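PDB 1YJ7: escJ from Escherichia coli, which probably forms part of the membrane-associated ring platform on which the type III secretion system assembles, as a lipoprotein of the YscJ family. Local coordinates for residues D[2-14]-D[37-51]. The protein carries 3 engineered substitutions. Numbering follows the deposited sequence.
Sequences KEQLYTGLTEKEA and NMTLSVAAADFVRAI. Engineered in segment 37-51: Ala43 (natural residue Glu), Ala44 (natural residue Lys), Ala45 (natural residue Glu).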
ATOM      1  N   LYS D   2       1.563  23.832 -23.004  1.00 36.26           N
ATOM      2  CA  LYS D   2       1.619  22.341 -23.161  1.00 35.69           C
ATOM      3  C   LYS D   2       1.958  21.659 -21.835  1.00 34.38           C
ATOM      4  O   LYS D   2       2.831  22.109 -21.093  1.00 34.69           O
ATOM      5  CB  LYS D   2       2.646  21.930 -24.227  1.00 36.39           C
ATOM      6  CG  LYS D   2       2.196  22.152 -25.686  1.00 38.91           C
ATOM      7  CD  LYS D   2       1.034  21.228 -26.119  1.00 41.54           C
ATOM      8  CE  LYS D   2       1.104  20.835 -27.603  1.00 43.23           C
ATOM      9  NZ  LYS D   2       0.137  19.735 -27.979  1.00 43.70           N
ATOM     10  N   GLU D   3       1.248  20.570 -21.554  1.00 31.87           N
ATOM     11  CA  GLU D   3       1.445  19.749 -20.380  1.00 30.44           C
ATOM     12  C   GLU D   3       2.112  18.458 -20.850  1.00 28.54           C
ATOM     13  O   GLU D   3       1.643  17.825 -21.791  1.00 26.76           O
ATOM     14  CB  GLU D   3       0.083  19.448 -19.762  1.00 30.79           C
ATOM     15  CG  GLU D   3       0.044  19.205 -18.264  1.00 34.25           C
ATOM     16  CD  GLU D   3       0.607  20.345 -17.436  1.00 33.96           C
ATOM     17  OE1 GLU D   3       1.677  20.132 -16.868  1.00 34.14           O
ATOM     18  OE2 GLU D   3      -0.012  21.437 -17.354  1.00 37.66           O
ATOM     19  N   GLN D   4       3.196  18.074 -20.193  1.00 26.67           N
ATOM     20  CA  GLN D   4       3.863  16.808 -20.463  1.00 25.62           C
ATOM     21  C   GLN D   4       3.030  15.638 -19.964  1.00 24.18           C
ATOM     22  O   GLN D   4       2.450  15.701 -18.865  1.00 23.34           O
ATOM     23  CB  GLN D   4       5.205  16.798 -19.758  1.00 26.13           C
ATOM     24  CG  GLN D   4       6.056  15.588 -20.006  1.00 27.72           C
ATOM     25  CD  GLN D   4       7.369  15.679 -19.249  1.00 30.59           C
ATOM     26  OE1 GLN D   4       7.506  15.104 -18.161  1.00 32.06           O
ATOM     27  NE2 GLN D   4       8.331  16.408 -19.814  1.00 30.72           N
ATOM     28  N   LEU D   5       2.956  14.583 -20.781  1.00 21.93           N
ATOM     29  CA  LEU D   5       2.338  13.322 -20.373  1.00 21.33           C
ATOM     30  C   LEU D   5       3.433  12.373 -19.873  1.00 20.89           C
ATOM     31  O   LEU D   5       3.514  12.085 -18.672  1.00 20.08           O
ATOM     32  CB  LEU D   5       1.548  12.689 -21.533  1.00 20.89           C
ATOM     33  CG  LEU D   5       0.297  13.430 -21.983  1.00 21.30           C
ATOM     34  CD1 LEU D   5      -0.386  12.726 -23.132  1.00 23.15           C
ATOM     35  CD2 LEU D   5      -0.665  13.647 -20.847  1.00 24.30           C
ATOM     36  N   TYR D   6       4.283  11.908 -20.791  1.00 20.09           N
ATOM     37  CA  TYR D   6       5.358  10.960 -20.495  1.00 19.97           C
ATOM     38  C   TYR D   6       6.586  11.228 -21.343  1.00 20.72           C
ATOM     39  O   TYR D   6       6.472  11.697 -22.483  1.00 20.77           O
ATOM     40  CB  TYR D   6       4.917   9.505 -20.714  1.00 20.20           C
ATOM     41  CG  TYR D   6       3.789   9.114 -19.812  1.00 18.97           C
ATOM     42  CD1 TYR D   6       2.471   9.110 -20.250  1.00 17.77           C
ATOM     43  CD2 TYR D   6       4.032   8.826 -18.474  1.00 20.76           C
ATOM     44  CE1 TYR D   6       1.427   8.779 -19.387  1.00 18.21           C
ATOM     45  CE2 TYR D   6       2.999   8.508 -17.617  1.00 19.71           C
ATOM     46  CZ  TYR D   6       1.714   8.487 -18.057  1.00 18.50           C
ATOM     47  OH  TYR D   6       0.715   8.173 -17.146  1.00 19.89           O
ATOM     48  N   THR D   7       7.740  10.927 -20.759  1.00 21.01           N
ATOM     49  CA  THR D   7       9.038  10.920 -21.420  1.00 21.53           C
ATOM     50  C   THR D   7       9.576   9.496 -21.414  1.00 21.43           C
ATOM     51  O   THR D   7       9.030   8.607 -20.764  1.00 21.35           O
ATOM     52  CB  THR D   7      10.028  11.843 -20.673  1.00 22.07           C
ATOM     53  OG1 THR D   7      10.325  11.280 -19.386  1.00 21.57           O
ATOM     54  CG2 THR D   7       9.405  13.193 -20.348  1.00 23.42           C
ATOM     55  N   GLY D   8      10.649   9.271 -22.162  1.00 21.57           N
ATOM     56  CA  GLY D   8      11.356   8.004 -22.131  1.00 21.99           C
ATOM     57  C   GLY D   8      10.636   6.862 -22.787  1.00 21.81           C
ATOM     58  O   GLY D   8      10.898   5.703 -22.485  1.00 22.26           O
ATOM     59  N   LEU D   9       9.701   7.176 -23.685  1.00 21.42           N
ATOM     60  CA  LEU D   9       8.854   6.154 -24.265  1.00 21.10           C
ATOM     61  C   LEU D   9       9.547   5.500 -25.447  1.00 20.33           C
ATOM     62  O   LEU D   9      10.238   6.168 -26.224  1.00 20.42           O
ATOM     63  CB  LEU D   9       7.523   6.746 -24.750  1.00 20.96           C
ATOM     64  CG  LEU D   9       6.617   7.382 -23.695  1.00 21.17           C
ATOM     65  CD1 LEU D   9       5.442   8.090 -24.359  1.00 20.20           C
ATOM     66  CD2 LEU D   9       6.155   6.319 -22.702  1.00 20.80           C
ATOM     67  N   THR D  10       9.329   4.207 -25.604  1.00 19.56           N
ATOM     68  CA  THR D  10       9.748   3.525 -26.825  1.00 19.54           C
ATOM     69  C   THR D  10       8.917   4.038 -27.990  1.00 17.91           C
ATOM     70  O   THR D  10       7.873   4.663 -27.804  1.00 16.82           O
ATOM     71  CB  THR D  10       9.582   2.005 -26.730  1.00 19.30           C
ATOM     72  OG1 THR D  10       8.201   1.688 -26.621  1.00 19.65           O
ATOM     73  CG2 THR D  10      10.249   1.425 -25.467  1.00 22.41           C
ATOM     74  N   GLU D  11       9.370   3.739 -29.195  1.00 16.60           N
ATOM     75  CA  GLU D  11       8.639   4.126 -30.390  1.00 16.12           C
ATOM     76  C   GLU D  11       7.246   3.542 -30.388  1.00 15.27           C
ATOM     77  O   GLU D  11       6.279   4.222 -30.721  1.00 15.31           O
ATOM     78  CB  GLU D  11       9.403   3.689 -31.643  1.00 15.55           C
ATOM     79  CG  GLU D  11      10.617   4.558 -31.882  1.00 16.67           C
ATOM     80  CD  GLU D  11      11.450   4.119 -33.073  1.00 17.69           C
ATOM     81  OE1 GLU D  11      12.438   4.831 -33.383  1.00 18.45           O
ATOM     82  OE2 GLU D  11      11.116   3.083 -33.692  1.00 16.88           O
ATOM     83  N   LYS D  12       7.140   2.271 -30.022  1.00 15.61           N
ATOM     84  CA  LYS D  12       5.862   1.578 -30.068  1.00 16.12           C
ATOM     85  C   LYS D  12       4.904   2.131 -29.031  1.00 16.22           C
ATOM     86  O   LYS D  12       3.758   2.385 -29.358  1.00 16.82           O
ATOM     87  CB  LYS D  12       6.044   0.078 -29.866  1.00 16.95           C
ATOM     88  CG  LYS D  12       4.757  -0.713 -29.770  1.00 18.42           C
ATOM     89  CD  LYS D  12       5.076  -2.191 -29.503  1.00 22.82           C
ATOM     90  CE  LYS D  12       3.946  -2.914 -28.831  1.00 25.68           C
ATOM     91  NZ  LYS D  12       4.366  -4.338 -28.517  1.00 26.47           N
ATOM     92  N   GLU D  13       5.372   2.330 -27.806  1.00 16.81           N
ATOM     93  CA  GLU D  13       4.504   2.854 -26.739  1.00 17.20           C
ATOM     94  C   GLU D  13       4.002   4.259 -27.116  1.00 16.68           C
ATOM     95  O   GLU D  13       2.812   4.567 -27.008  1.00 16.80           O
ATOM     96  CB  GLU D  13       5.130   2.788 -25.356  0.50 17.73           C
ATOM     97  CG  GLU D  13       4.112   3.145 -24.285  0.50 18.80           C
ATOM     98  CD  GLU D  13       4.095   2.211 -23.097  0.50 19.44           C
ATOM     99  OE1 GLU D  13       5.173   1.939 -22.552  0.50 20.24           O
ATOM    100  OE2 GLU D  13       2.994   1.774 -22.708  0.50 16.02           O
ATOM    101  N   ALA D  14       4.915   5.100 -27.569  1.00 15.73           N
ATOM    102  CA  ALA D  14       4.575   6.452 -27.967  1.00 15.04           C
ATOM    103  C   ALA D  14       3.581   6.433 -29.132  1.00 14.06           C
ATOM    104  O   ALA D  14       2.607   7.173 -29.107  1.00 13.59           O
ATOM    105  CB  ALA D  14       5.827   7.249 -28.319  1.00 15.19           C
ATOM    106  N   ASN D  37      14.308   8.165 -27.703  1.00 32.64           N
ATOM    107  CA  ASN D  37      13.068   7.945 -26.949  1.00 31.32           C
ATOM    108  C   ASN D  37      12.131   9.126 -27.095  1.00 29.08           C
ATOM    109  O   ASN D  37      12.552  10.241 -27.402  1.00 29.04           O
ATOM    110  CB  ASN D  37      13.355   7.690 -25.472  1.00 31.58           C
ATOM    111  CG  ASN D  37      14.205   6.455 -25.251  1.00 33.86           C
ATOM    112  OD1 ASN D  37      14.062   5.459 -25.959  1.00 36.95           O
ATOM    113  ND2 ASN D  37      15.093   6.513 -24.262  1.00 36.79           N
ATOM    114  N   MET D  38      10.854   8.879 -26.848  1.00 26.21           N
ATOM    115  CA  MET D  38       9.821   9.835 -27.178  1.00 24.68           C
ATOM    116  C   MET D  38       9.175  10.462 -25.947  1.00 23.17           C
ATOM    117  O   MET D  38       9.006   9.818 -24.912  1.00 22.29           O
ATOM    118  CB  MET D  38       8.754   9.141 -28.024  1.00 24.30           C
ATOM    119  CG  MET D  38       9.305   8.599 -29.324  1.00 25.06           C
ATOM    120  SD  MET D  38       9.818   9.924 -30.467  1.00 25.24           S
ATOM    121  CE  MET D  38      10.393   8.855 -31.827  1.00 28.03           C
ATOM    122  N   THR D  39       8.781  11.711 -26.114  1.00 22.13           N
ATOM    123  CA  THR D  39       7.976  12.459 -25.162  1.00 21.78           C
ATOM    124  C   THR D  39       6.666  12.863 -25.806  1.00 21.09           C
ATOM    125  O   THR D  39       6.662  13.460 -26.897  1.00 21.26           O
ATOM    126  CB  THR D  39       8.721  13.746 -24.748  1.00 21.42           C
ATOM    127  OG1 THR D  39       9.901  13.401 -24.025  1.00 22.42           O
ATOM    128  CG2 THR D  39       7.881  14.593 -23.789  1.00 22.28           C
ATOM    129  N   LEU D  40       5.555  12.579 -25.130  1.00 19.69           N
ATOM    130  CA  LEU D  40       4.248  13.059 -25.517  1.00 19.89           C
ATOM    131  C   LEU D  40       3.775  14.176 -24.607  1.00 20.45           C
ATOM    132  O   LEU D  40       3.971  14.100 -23.404  1.00 21.07           O
ATOM    133  CB  LEU D  40       3.204  11.933 -25.460  1.00 19.66           C
ATOM    134  CG  LEU D  40       3.434  10.774 -26.410  1.00 19.19           C
ATOM    135  CD1 LEU D  40       2.348   9.723 -26.206  1.00 16.87           C
ATOM    136  CD2 LEU D  40       3.475  11.242 -27.863  1.00 18.59           C
ATOM    137  N   SER D  41       3.153  15.190 -25.203  1.00 21.15           N
ATOM    138  CA  SER D  41       2.547  16.324 -24.503  1.00 22.22           C
ATOM    139  C   SER D  41       1.208  16.673 -25.116  1.00 22.10           C
ATOM    140  O   SER D  41       0.909  16.309 -26.243  1.00 22.37           O
ATOM    141  CB  SER D  41       3.468  17.558 -24.559  1.00 22.15           C
ATOM    142  OG  SER D  41       4.799  17.213 -24.242  1.00 24.81           O
ATOM    143  N   VAL D  42       0.373  17.377 -24.366  1.00 22.51           N
ATOM    144  CA  VAL D  42      -0.944  17.767 -24.837  1.00 23.19           C
ATOM    145  C   VAL D  42      -1.224  19.184 -24.379  1.00 23.50           C
ATOM    146  O   VAL D  42      -0.600  19.664 -23.437  1.00 23.96           O
ATOM    147  CB  VAL D  42      -2.057  16.845 -24.276  1.00 23.54           C
ATOM    148  CG1 VAL D  42      -1.940  15.457 -24.866  1.00 24.76           C
ATOM    149  CG2 VAL D  42      -1.995  16.812 -22.722  1.00 24.50           C
ATOM    150  N   ALA D  43      -2.164  19.844 -25.042  1.00 24.39           N
ATOM    151  CA  ALA D  43      -2.680  21.136 -24.582  1.00 24.70           C
ATOM    152  C   ALA D  43      -3.229  20.976 -23.176  1.00 25.08           C
ATOM    153  O   ALA D  43      -3.856  19.954 -22.876  1.00 23.26           O
ATOM    154  CB  ALA D  43      -3.779  21.624 -25.516  1.00 25.30           C
ATOM    155  N   ALA D  44      -3.003  21.975 -22.314  1.00 25.28           N
ATOM    156  CA  ALA D  44      -3.479  21.916 -20.935  1.00 25.61           C
ATOM    157  C   ALA D  44      -4.975  21.651 -20.836  1.00 25.11           C
ATOM    158  O   ALA D  44      -5.426  20.965 -19.929  1.00 25.81           O
ATOM    159  CB  ALA D  44      -3.124  23.223 -20.172  1.00 26.24           C
ATOM    160  N   ALA D  45      -5.744  22.194 -21.773  1.00 24.76           N
ATOM    161  CA  ALA D  45      -7.198  22.075 -21.750  1.00 24.03           C
ATOM    162  C   ALA D  45      -7.646  20.644 -22.060  1.00 22.84           C
ATOM    163  O   ALA D  45      -8.781  20.264 -21.775  1.00 22.91           O
ATOM    164  CB  ALA D  45      -7.821  23.056 -22.736  1.00 24.67           C
ATOM    165  N   ASP D  46      -6.747  19.857 -22.648  1.00 21.80           N
ATOM    166  CA  ASP D  46      -7.001  18.449 -22.948  1.00 21.35           C
ATOM    167  C   ASP D  46      -6.333  17.473 -21.961  1.00 20.40           C
ATOM    168  O   ASP D  46      -6.472  16.261 -22.108  1.00 20.16           O
ATOM    169  CB  ASP D  46      -6.462  18.112 -24.346  1.00 20.90           C
ATOM    170  CG  ASP D  46      -7.275  18.739 -25.471  1.00 24.33           C
ATOM    171  OD1 ASP D  46      -8.483  19.021 -25.299  1.00 25.99           O
ATOM    172  OD2 ASP D  46      -6.770  18.952 -26.594  1.00 29.04           O
ATOM    173  N   PHE D  47      -5.590  17.978 -20.985  1.00 19.62           N
ATOM    174  CA  PHE D  47      -4.839  17.096 -20.085  1.00 18.66           C
ATOM    175  C   PHE D  47      -5.702  16.073 -19.354  1.00 18.78           C
ATOM    176  O   PHE D  47      -5.375  14.872 -19.333  1.00 17.88           O
ATOM    177  CB  PHE D  47      -4.036  17.913 -19.062  1.00 18.34           C
ATOM    178  CG  PHE D  47      -3.192  17.064 -18.170  1.00 17.31           C
ATOM    179  CD1 PHE D  47      -1.973  16.592 -18.591  1.00 17.77           C
ATOM    180  CD2 PHE D  47      -3.657  16.678 -16.923  1.00 18.28           C
ATOM    181  CE1 PHE D  47      -1.184  15.793 -17.760  1.00 18.86           C
ATOM    182  CE2 PHE D  47      -2.897  15.887 -16.109  1.00 18.20           C
ATOM    183  CZ  PHE D  47      -1.661  15.439 -16.522  1.00 18.44           C
ATOM    184  N   VAL D  48      -6.790  16.522 -18.730  1.00 18.22           N
ATOM    185  CA  VAL D  48      -7.626  15.591 -17.962  1.00 18.53           C
ATOM    186  C   VAL D  48      -8.228  14.524 -18.869  1.00 18.45           C
ATOM    187  O   VAL D  48      -8.211  13.348 -18.540  1.00 18.66           O
ATOM    188  CB  VAL D  48      -8.737  16.316 -17.170  1.00 19.15           C
ATOM    189  CG1 VAL D  48      -9.714  15.323 -16.559  1.00 19.37           C
ATOM    190  CG2 VAL D  48      -8.107  17.192 -16.092  1.00 18.98           C
ATOM    191  N   ARG D  49      -8.736  14.944 -20.021  1.00 18.29           N
ATOM    192  CA  ARG D  49      -9.319  14.025 -20.980  1.00 18.91           C
ATOM    193  C   ARG D  49      -8.271  13.018 -21.458  1.00 17.59           C
ATOM    194  O   ARG D  49      -8.563  11.830 -21.576  1.00 17.77           O
ATOM    195  CB  ARG D  49      -9.922  14.803 -22.152  1.00 19.81           C
ATOM    196  CG  ARG D  49     -10.726  13.970 -23.128  1.00 23.01           C
ATOM    197  CD  ARG D  49     -11.691  14.813 -23.963  1.00 25.97           C
ATOM    198  NE  ARG D  49     -10.982  15.817 -24.768  1.00 29.26           N
ATOM    199  CZ  ARG D  49     -10.782  15.741 -26.087  1.00 32.15           C
ATOM    200  NH1 ARG D  49     -11.216  14.705 -26.788  1.00 33.22           N
ATOM    201  NH2 ARG D  49     -10.124  16.709 -26.709  1.00 33.04           N
ATOM    202  N   ALA D  50      -7.054  13.490 -21.695  1.00 16.64           N
ATOM    203  CA  ALA D  50      -5.970  12.626 -22.161  1.00 16.37           C
ATOM    204  C   ALA D  50      -5.612  11.552 -21.136  1.00 16.25           C
ATOM    205  O   ALA D  50      -5.459  10.397 -21.476  1.00 15.75           O
ATOM    206  CB  ALA D  50      -4.746  13.436 -22.513  1.00 16.41           C
ATOM    207  N   ILE D  51      -5.460  11.953 -19.884  1.00 15.80           N
ATOM    208  CA  ILE D  51      -5.146  11.014 -18.831  1.00 15.84           C
ATOM    209  C   ILE D  51      -6.276   9.988 -18.632  1.00 15.87           C
ATOM    210  O   ILE D  51      -6.003   8.804 -18.363  1.00 15.96           O
ATOM    211  CB  ILE D  51      -4.811  11.800 -17.532  1.00 16.08           C
ATOM    212  CG1 ILE D  51      -3.507  12.588 -17.736  1.00 16.70           C
ATOM    213  CG2 ILE D  51      -4.674  10.852 -16.337  1.00 16.88           C
ATOM    214  CD1 ILE D  51      -2.303  11.773 -18.147  1.00 18.89           C
TER
HETATM  215  O   HOH W   1      12.097  11.275 -23.854  1.00 33.25           O
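Strand 3-9, interrupted by two beta bulges, runs antiparallel to strand 38-42, paired through Glu3 with Val42, Tyr6 with Leu40 and Leu9 with Met38. In the classic bulge Leu5 and Tyr6 both face Leu40, whose O takes a firm bond from Leu5 N (2.9 Å) and a weak one from Tyr6 N. In the G1 bulge Gly8 and Leu9 face Met38; Leu9 N bonds to Met38 O (3.0 Å), whereas Gly8 N turns to a water that also reaches Thr39 OG1.

The first bulge puts Leu5 on the same face as Tyr6, Leu40 and Val42. With its CG beside the backbone N (chi1 -68°), Leu5 crosses Val42 at about a right angle, CD1 lying 3.6 Å from Val42 CG1, while CD2 inserts among Phe47, Ala50 and Ile51, 3.7 Å from Ile51 CD1. Glu3 CG approaches Phe47 CD1 obliquely at 3.3 Å, and Ile51 CG1 lies over one ring face, offset toward the rim. At the other end, Leu9 CD1 packs across Leu40 CG at 3.9 Å, and Ala14 CB, from the helix that Thr10 caps, presses tightly on Met38 CB at 3.5 Å.

Strand 38-42 is central, with strand 28-32 along its other edge. Glu11 and Lys30 of a second subunit hydrogen-bond to Thr7 OG1 and Gln4 O respectively. Met17 of helix 11-23 packs on Leu9 and Leu40, and its Leu21 meets Leu5 and Ala50 of helix 47-56; two helices thus cover one face of a three-stranded antiparallel sheet, consistent with the ring-building motif of the YscJ/FliF family.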